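Local coordinates for protein COBE (PDB 2W6K) that takes part in cobalamin (vitamin B12) biosynthesis in a role not yet firmly defined, and is related to the C-terminal part of CbiG, at residues A[20-24]-A[25-29]; A[61-64]-A[65-69]; A[95-99]-A[100-104]; A[29-32]-A[33-37]. All coordinates share one frame; numbering follows the deposited sequence.

How a helix begins, runs and ends can be followed across these four local contacts. Interactions 1 and 4 lie on helix 24-37 and share Ala29, as its capped start and later turns. Interaction 2 is the end of the neighbouring helix 58-67, which touches both through apolar side chains. Interaction 3 stands apart, joining helix 91-97 to the start of helix 102-115, where a sulfate binds. All four are partly buried, interaction 4 with the largest share of buried residues and interaction 2 with more exposed than buried ones. Buried leucines pack inward in interactions 1, 2 and 4; polar side chains, water or an anion answer helix-end backbone groups in interactions 1, 2 and 3.

Interaction 1: residues A[20-24]-A[25-29]; sequences RGCSA and EHLRA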
# COMPACT_ATOMS: atom_id res chain seq x y z
N ARG A 20 0.37 -16.58 -3.50
CA ARG A 20 1.29 -17.00 -4.54
C ARG A 20 0.58 -17.16 -5.88
O ARG A 20 -0.52 -17.75 -5.96
CB ARG A 20 1.98 -18.30 -4.11
CG ARG A 20 3.25 -18.63 -4.81
CD ARG A 20 4.07 -19.59 -3.92
NE ARG A 20 5.49 -19.21 -3.85
CZ ARG A 20 6.21 -19.10 -2.74
NH1 ARG A 20 5.68 -19.33 -1.54
NH2 ARG A 20 7.49 -18.75 -2.83
N GLY A 21 1.18 -16.61 -6.93
CA GLY A 21 0.64 -16.75 -8.28
C GLY A 21 -0.45 -15.77 -8.69
O GLY A 21 -0.95 -15.86 -9.82
N CYS A 22 -0.82 -14.84 -7.80
CA CYS A 22 -1.87 -13.86 -8.12
C CYS A 22 -1.44 -13.04 -9.34
O CYS A 22 -0.30 -12.54 -9.37
CB CYS A 22 -2.15 -12.94 -6.94
SG CYS A 22 -3.68 -12.01 -7.09
N SER A 23 -2.32 -12.93 -10.34
CA SER A 23 -1.98 -12.26 -11.61
C SER A 23 -2.02 -10.74 -11.50
O SER A 23 -2.73 -10.18 -10.64
CB SER A 23 -2.92 -12.68 -12.74
OG SER A 23 -4.23 -12.15 -12.56
N ALA A 24 -1.27 -10.09 -12.38
CA ALA A 24 -1.35 -8.62 -12.49
C ALA A 24 -2.78 -8.18 -12.80
O ALA A 24 -3.26 -7.18 -12.27
CB ALA A 24 -0.39 -8.10 -13.57
N GLU A 25 -3.48 -8.96 -13.64
CA GLU A 25 -4.86 -8.63 -14.02
C GLU A 25 -5.79 -8.66 -12.78
O GLU A 25 -6.60 -7.75 -12.58
CB GLU A 25 -5.33 -9.57 -15.14
CG GLU A 25 -4.45 -9.50 -16.41
CD GLU A 25 -3.40 -10.64 -16.54
OE1 GLU A 25 -3.48 -11.38 -17.57
OE2 GLU A 25 -2.49 -10.81 -15.67
N HIS A 26 -5.62 -9.66 -11.92
CA HIS A 26 -6.42 -9.80 -10.73
C HIS A 26 -6.12 -8.64 -9.80
O HIS A 26 -7.04 -7.93 -9.33
CB HIS A 26 -6.08 -11.10 -10.03
CG HIS A 26 -6.94 -11.38 -8.83
ND1 HIS A 26 -7.89 -12.37 -8.82
CD2 HIS A 26 -6.98 -10.79 -7.61
CE1 HIS A 26 -8.48 -12.39 -7.64
NE2 HIS A 26 -7.96 -11.44 -6.89
N LEU A 27 -4.83 -8.41 -9.56
CA LEU A 27 -4.44 -7.31 -8.67
C LEU A 27 -4.97 -5.98 -9.19
O LEU A 27 -5.47 -5.16 -8.42
CB LEU A 27 -2.91 -7.25 -8.51
CG LEU A 27 -2.27 -8.45 -7.80
CD1 LEU A 27 -0.79 -8.30 -7.69
CD2 LEU A 27 -2.86 -8.57 -6.39
N ARG A 28 -4.87 -5.77 -10.51
CA ARG A 28 -5.31 -4.48 -11.07
C ARG A 28 -6.81 -4.28 -10.85
O ARG A 28 -7.23 -3.17 -10.53
CB ARG A 28 -4.98 -4.38 -12.57
CG ARG A 28 -5.43 -3.05 -13.16
CD ARG A 28 -5.12 -2.93 -14.64
NE ARG A 28 -5.86 -3.93 -15.41
CZ ARG A 28 -5.48 -4.38 -16.60
NH1 ARG A 28 -6.21 -5.30 -17.23
NH2 ARG A 28 -4.39 -3.91 -17.19
N ALA A 29 -7.60 -5.34 -11.04
CA ALA A 29 -9.08 -5.23 -10.87
C ALA A 29 -9.44 -4.91 -9.42
O ALA A 29 -10.30 -4.07 -9.14
CB ALA A 29 -9.79 -6.48 -11.33
O HOH W 1 0.46 -11.74 -14.10
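Between Ser23 and Leu27 the backbone passes from an extended to a helical course, and the first turn of helix 24-37 closes as Leu27 N bonds to Ser23 O at 3.0 Å and Arg28 N to Ala24 O at 2.8 Å. Ser23 is the N-cap. Its chi1 of 70° lodges OG between the backbone N and the carbonyl carbon, from where the hydroxyl oxygen accepts from His26 N at 2.9 Å with an N-H...O angle of 155°. The capping oxygen also rests against the CB of His26.

A second amide of the opening turn is answered by solvent: a water accepts from Ala24 N at 2.9 Å. The same water makes a weak bond to OE2 of Glu25, a residue whose side chain bends at chi2 and brings that oxygen to 3.5 Å from Ser23 CB.

On another part of the turn, Cys22 SG touches two side chains, 3.6 Å from His26 CD2 and equally close to the methyl CD2 of Leu27. The sulfur meets the imidazole obliquely, 38° off the ring normal, a sulfur-aromatic contact. The ring itself is tethered elsewhere, since His26 NE2 is hydrogen-bonded to Asp128 OD2.

As a worked case of N-capping, the turn has a polar cap and an apolar underside. Leu27 carries that underside into the fold, packing on Ile16 and Cys18 of strand 12-18 and on Leu60 and Leu63 of helix 58-67, while Ala24 leans on Gln62 of the same neighbouring helix.

Interaction 2: residues A[61-64]-A[65-69]; sequences RQLA and TLLER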
# COMPACT_ATOMS: atom_id res chain seq x y z
N ARG A 61 5.40 -7.10 -9.92
CA ARG A 61 6.27 -6.43 -10.85
C ARG A 61 5.56 -6.11 -12.16
O ARG A 61 5.76 -5.02 -12.73
CB ARG A 61 7.55 -7.22 -11.05
CG ARG A 61 8.49 -7.10 -9.83
CD ARG A 61 9.92 -7.44 -10.21
NE ARG A 61 10.06 -8.83 -10.67
CZ ARG A 61 10.17 -9.90 -9.89
NH1 ARG A 61 10.11 -9.78 -8.57
NH2 ARG A 61 10.31 -11.10 -10.43
N GLN A 62 4.72 -7.03 -12.64
CA GLN A 62 3.99 -6.77 -13.90
C GLN A 62 3.01 -5.64 -13.71
O GLN A 62 2.85 -4.78 -14.61
CB GLN A 62 3.26 -8.02 -14.39
CG GLN A 62 4.21 -9.14 -14.94
CD GLN A 62 3.46 -10.41 -15.29
OE1 GLN A 62 2.27 -10.36 -15.64
NE2 GLN A 62 4.13 -11.56 -15.18
N LEU A 63 2.35 -5.62 -12.55
CA LEU A 63 1.42 -4.51 -12.24
C LEU A 63 2.14 -3.18 -12.22
O LEU A 63 1.65 -2.18 -12.77
CB LEU A 63 0.71 -4.74 -10.88
CG LEU A 63 -0.34 -3.67 -10.55
CD1 LEU A 63 -1.41 -3.57 -11.64
CD2 LEU A 63 -0.98 -4.05 -9.22
N ALA A 64 3.34 -3.16 -11.63
CA ALA A 64 4.11 -1.91 -11.59
C ALA A 64 4.41 -1.46 -13.03
O ALA A 64 4.30 -0.30 -13.36
CB ALA A 64 5.39 -2.07 -10.81
N THR A 65 4.74 -2.41 -13.90
CA THR A 65 5.09 -2.08 -15.27
C THR A 65 3.88 -1.53 -16.01
O THR A 65 3.99 -0.51 -16.72
CB THR A 65 5.69 -3.28 -15.99
OG1 THR A 65 7.02 -3.47 -15.48
CG2 THR A 65 5.78 -3.04 -17.52
N LEU A 66 2.73 -2.17 -15.83
CA LEU A 66 1.46 -1.68 -16.41
C LEU A 66 1.18 -0.24 -16.00
O LEU A 66 0.80 0.59 -16.83
CB LEU A 66 0.30 -2.54 -15.92
CG LEU A 66 0.28 -3.93 -16.56
CD1 LEU A 66 -0.73 -4.81 -15.84
CD2 LEU A 66 -0.03 -3.82 -18.06
N LEU A 67 1.35 0.04 -14.72
CA LEU A 67 1.08 1.37 -14.17
C LEU A 67 2.15 2.39 -14.49
O LEU A 67 1.95 3.59 -14.25
CB LEU A 67 0.94 1.29 -12.64
CG LEU A 67 -0.28 0.51 -12.14
CD1 LEU A 67 -0.21 0.23 -10.66
CD2 LEU A 67 -1.52 1.35 -12.45
N GLU A 68 3.30 1.92 -14.99
CA GLU A 68 4.49 2.78 -15.13
C GLU A 68 4.84 3.53 -13.83
O GLU A 68 5.21 4.72 -13.85
CB GLU A 68 4.34 3.75 -16.31
CG GLU A 68 3.83 3.06 -17.56
CD GLU A 68 3.93 3.90 -18.82
OE1 GLU A 68 3.46 5.07 -18.83
OE2 GLU A 68 4.47 3.38 -19.81
N ARG A 69 4.73 2.81 -12.71
CA ARG A 69 4.85 3.35 -11.37
C ARG A 69 5.61 2.30 -10.55
O ARG A 69 5.50 1.09 -10.82
CB ARG A 69 3.44 3.50 -10.77
CG ARG A 69 3.06 4.87 -10.18
CD ARG A 69 2.32 5.85 -11.15
NE ARG A 69 1.40 5.25 -12.14
CZ ARG A 69 0.08 5.41 -12.16
NH1 ARG A 69 -0.56 6.13 -11.22
NH2 ARG A 69 -0.62 4.82 -13.12
O HOH W 2 8.45 -3.77 -13.11
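Ala64 and Arg69 meet where helix 58-67 stops. Ala64 O accepts from Arg69 N at 3.2 Å in a nearly straight bond (170° at the hydrogen), and the Ala64 methyl comes to Arg69 O. Positive phi at Glu68 bends the chain back for this bond; with Glu68 N bonded to Thr65 O, it makes a Schellman motif.

Leu63 supplies the buried side. Its CG lies 3.9 Å from Leu67 CD1, one turn on, and the two side chains pass at a slant; both also pack on Leu48 of strand 47-51.

Thr65 faces solvent. With OG1 turned anti to its carbonyl carbon (chi1 -74°), the hydroxyl shares a water with Arg61 O, 2.8 Å from Thr65 OG1 and 3.0 Å from the carbonyl oxygen.

Beyond the bend, Arg69 folds its side chain back so that Leu67 O lies at the guanidinium edge, in its plane, taking bonds from NE at 2.7 Å and from NH2 at 3.1 Å. The remaining nitrogen, NH1, bonds to Leu42 O and Leu45 O. A cationic group thus answers a carbonyl of the last turn, which would probably offset the partial negative charge gathered at a helix end.

Interaction 3: residues A[95-99]-A[100-104]; sequences RETGC and SSVAE. With SO4 (sulfate ion), chain B.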
# COMPACT_ATOMS: atom_id res chain seq x y z
N ARG A 95 1.01 -15.07 10.73
CA ARG A 95 1.69 -16.37 10.77
C ARG A 95 2.90 -16.38 9.86
O ARG A 95 3.98 -16.81 10.27
CB ARG A 95 0.75 -17.51 10.34
CG ARG A 95 1.27 -18.92 10.69
CD ARG A 95 1.07 -19.99 9.59
NE ARG A 95 0.18 -19.57 8.50
CZ ARG A 95 -0.03 -20.26 7.38
NH1 ARG A 95 0.57 -21.43 7.18
NH2 ARG A 95 -0.84 -19.77 6.45
N GLU A 96 2.72 -15.88 8.64
CA GLU A 96 3.75 -15.94 7.60
C GLU A 96 4.84 -14.87 7.69
O GLU A 96 5.99 -15.13 7.31
CB GLU A 96 3.09 -15.89 6.20
CG GLU A 96 2.14 -17.06 5.93
CD GLU A 96 2.84 -18.41 5.93
OE1 GLU A 96 3.71 -18.64 5.06
OE2 GLU A 96 2.53 -19.24 6.81
N THR A 97 4.50 -13.69 8.20
CA THR A 97 5.37 -12.52 8.05
C THR A 97 5.76 -11.84 9.36
O THR A 97 6.77 -11.13 9.41
CB THR A 97 4.70 -11.47 7.14
OG1 THR A 97 3.63 -10.84 7.85
CG2 THR A 97 4.15 -12.10 5.87
N GLY A 98 4.96 -12.04 10.41
CA GLY A 98 5.12 -11.32 11.68
C GLY A 98 4.35 -10.01 11.73
O GLY A 98 4.28 -9.34 12.77
N CYS A 99 3.75 -9.65 10.59
CA CYS A 99 3.02 -8.39 10.42
C CYS A 99 1.54 -8.74 10.29
O CYS A 99 1.20 -9.66 9.54
CB CYS A 99 3.52 -7.68 9.15
SG CYS A 99 2.42 -6.43 8.42
N SER A 100 0.67 -7.99 10.98
CA SER A 100 -0.78 -8.33 11.01
C SER A 100 -1.55 -7.98 9.73
O SER A 100 -2.65 -8.47 9.51
CB SER A 100 -1.47 -7.67 12.21
OG SER A 100 -0.95 -8.24 13.41
N SER A 101 -1.01 -7.07 8.93
CA SER A 101 -1.63 -6.77 7.63
C SER A 101 -0.59 -6.21 6.73
O SER A 101 -0.14 -5.08 6.96
CB SER A 101 -2.80 -5.79 7.72
OG SER A 101 -3.22 -5.47 6.39
N VAL A 102 -0.18 -6.98 5.73
CA VAL A 102 0.84 -6.52 4.79
C VAL A 102 0.33 -5.31 4.03
O VAL A 102 1.07 -4.35 3.85
CB VAL A 102 1.30 -7.65 3.82
CG1 VAL A 102 2.10 -7.09 2.65
CG2 VAL A 102 2.08 -8.69 4.60
N ALA A 103 -0.91 -5.38 3.56
CA ALA A 103 -1.43 -4.27 2.73
C ALA A 103 -1.47 -2.97 3.52
O ALA A 103 -1.04 -1.91 3.04
CB ALA A 103 -2.82 -4.61 2.21
N GLU A 104 -2.03 -3.02 4.72
CA GLU A 104 -2.18 -1.81 5.53
C GLU A 104 -0.82 -1.27 6.00
O GLU A 104 -0.53 -0.08 5.86
CB GLU A 104 -3.12 -2.08 6.70
CG GLU A 104 -4.52 -2.33 6.22
CD GLU A 104 -5.55 -2.56 7.31
OE1 GLU A 104 -5.16 -2.70 8.48
OE2 GLU A 104 -6.76 -2.63 6.95
S SO4 B . -2.89 -8.64 4.23
O1 SO4 B . -3.74 -9.76 3.71
O2 SO4 B . -1.72 -9.19 4.90
O3 SO4 B . -3.69 -7.90 5.18
O4 SO4 B . -2.50 -7.82 3.12
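The link in which Cys99 meets Ser101 and Val102 leads into an anion site at the N-terminus of helix 102-115, occupied here by a sulfate probably from the crystallisation liquor. Cys99 SG, turned anti to its backbone N, points onward along the chain and comes 3.2 Å from Ser101 O. Farther along, CG2 of Thr97 and CG2 of Val102 touch loosely at 4.2 Å, their side chains slanting across each other.

Helix 91-97 gives way at Gly98, the first residue past it, whose positive phi turns the chain. Thr97 OG1 accepts from Cys99 N at 3.0 Å, an ST turn, and is also hydrogen-bonded to Ala93 O.

Ser101 is the N-cap of the next helix. Its OG, placed anti to the backbone N (chi1 174°), accepts from Glu104 N at 3.2 Å and donates to sulfate O3 at 2.8 Å. Val102 N reaches sulfate O2 at 2.8 Å and Ala103 N reaches O4 at 2.9 Å, so backbone amides of the first turn face the anion. Lys125 NZ adds a further bond. Such a site is consistent with binding an anionic group, though the natural occupant is not established.

Around it, Thr97 and Val102 lie on Ile51 of strand 47-51, Ala103 packs on Ala134 of strand 131-138, and Glu104 bonds through its carboxylate to Lys125 N of strand 119-127.

Interaction 4: residues A[29-32]-A[33-37]; sequences ALLE and RTLGE
Helix 24-37 is the connection of a beta-alpha-beta unit between strands 12-18 and 47-51, and in its later turns Leu31 and Leu35 meet on the side turned to the sheet. Leu31 CG lies 3.9 Å from CD1 of Leu35, one turn along. Leu31 packs further on Ala14 and Ile133, and Leu35 on Leu12 and Leu135.

Thr34 shows how a hydroxyl can be absorbed inside a helix. Its chi1 of -58° lays OG1 back along the preceding turn, where it donates to Leu30 O at 2.8 Å. The hydroxyl stands above the carbonyl plane, 36° out of it, whereas Thr34 N comes to the same oxygen at 2.9 Å from the opposite face. Leu30 O is therefore held by two donors of one residue.

Toward solvent, Arg33 bends at chi2 and chi3 and curls back beside the helix. Glu32 CB covers one face of the guanidinium, 3.9 Å from its plane and offset toward the rim. Glu32 OE2 stays 4.2 Å from Arg33 NH2, near but not in contact.

The chemistry thus changes round the helix: apolar leucines meet the sheet, and a buried threonine hydroxyl finds its acceptor in its own helix. At the surface, the opposite charges of Glu32 and Arg33 can probably attract one another only loosely.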
# COMPACT_ATOMS: atom_id res chain seq x y z
N ALA A 29 -7.60 -5.34 -11.04
CA ALA A 29 -9.08 -5.23 -10.87
C ALA A 29 -9.44 -4.91 -9.42
O ALA A 29 -10.30 -4.07 -9.14
CB ALA A 29 -9.79 -6.48 -11.33
N LEU A 30 -8.75 -5.53 -8.49
CA LEU A 30 -9.02 -5.26 -7.10
C LEU A 30 -8.55 -3.85 -6.71
O LEU A 30 -9.23 -3.16 -5.94
CB LEU A 30 -8.38 -6.31 -6.21
CG LEU A 30 -8.68 -6.17 -4.71
CD1 LEU A 30 -10.17 -6.28 -4.38
CD2 LEU A 30 -7.93 -7.25 -3.96
N LEU A 31 -7.40 -3.45 -7.24
CA LEU A 31 -6.87 -2.12 -7.00
C LEU A 31 -7.87 -1.07 -7.51
O LEU A 31 -8.16 -0.10 -6.80
CB LEU A 31 -5.51 -1.94 -7.70
CG LEU A 31 -4.79 -0.58 -7.58
CD1 LEU A 31 -4.52 -0.21 -6.11
CD2 LEU A 31 -3.50 -0.63 -8.34
N GLU A 32 -8.37 -1.27 -8.73
CA GLU A 32 -9.32 -0.33 -9.34
C GLU A 32 -10.58 -0.20 -8.50
O GLU A 32 -11.10 0.92 -8.29
CB GLU A 32 -9.69 -0.81 -10.74
CG GLU A 32 -8.74 -0.40 -11.78
CD GLU A 32 -9.32 -0.65 -13.17
OE1 GLU A 32 -9.42 0.32 -13.96
OE2 GLU A 32 -9.69 -1.81 -13.45
N ARG A 33 -11.08 -1.33 -8.01
CA ARG A 33 -12.25 -1.34 -7.15
C ARG A 33 -11.99 -0.57 -5.86
O ARG A 33 -12.83 0.23 -5.42
CB ARG A 33 -12.67 -2.77 -6.83
CG ARG A 33 -14.08 -3.13 -7.27
CD ARG A 33 -14.13 -3.42 -8.76
NE ARG A 33 -14.14 -2.19 -9.56
CZ ARG A 33 -13.65 -2.10 -10.79
NH1 ARG A 33 -13.71 -0.94 -11.44
NH2 ARG A 33 -13.09 -3.15 -11.37
N THR A 34 -10.83 -0.80 -5.26
CA THR A 34 -10.49 -0.19 -3.98
C THR A 34 -10.35 1.33 -4.11
O THR A 34 -10.86 2.10 -3.28
CB THR A 34 -9.19 -0.81 -3.42
OG1 THR A 34 -9.37 -2.23 -3.26
CG2 THR A 34 -8.90 -0.21 -2.06
N LEU A 35 -9.70 1.75 -5.19
CA LEU A 35 -9.56 3.16 -5.52
C LEU A 35 -10.93 3.80 -5.74
O LEU A 35 -11.17 4.91 -5.26
CB LEU A 35 -8.70 3.33 -6.77
CG LEU A 35 -7.20 3.14 -6.46
CD1 LEU A 35 -6.46 2.90 -7.76
CD2 LEU A 35 -6.55 4.27 -5.71
N GLY A 36 -11.80 3.10 -6.46
CA GLY A 36 -13.16 3.61 -6.78
C GLY A 36 -13.96 3.89 -5.53
O GLY A 36 -14.64 4.93 -5.42
N GLU A 37 -13.87 2.98 -4.57
CA GLU A 37 -14.62 3.15 -3.31
C GLU A 37 -14.26 4.45 -2.64
O GLU A 37 -15.11 5.10 -2.00
CB GLU A 37 -14.34 1.98 -2.38
CG GLU A 37 -14.97 0.71 -2.85
CD GLU A 37 -15.01 -0.33 -1.75
OE1 GLU A 37 -13.93 -0.80 -1.32
OE2 GLU A 37 -16.13 -0.68 -1.33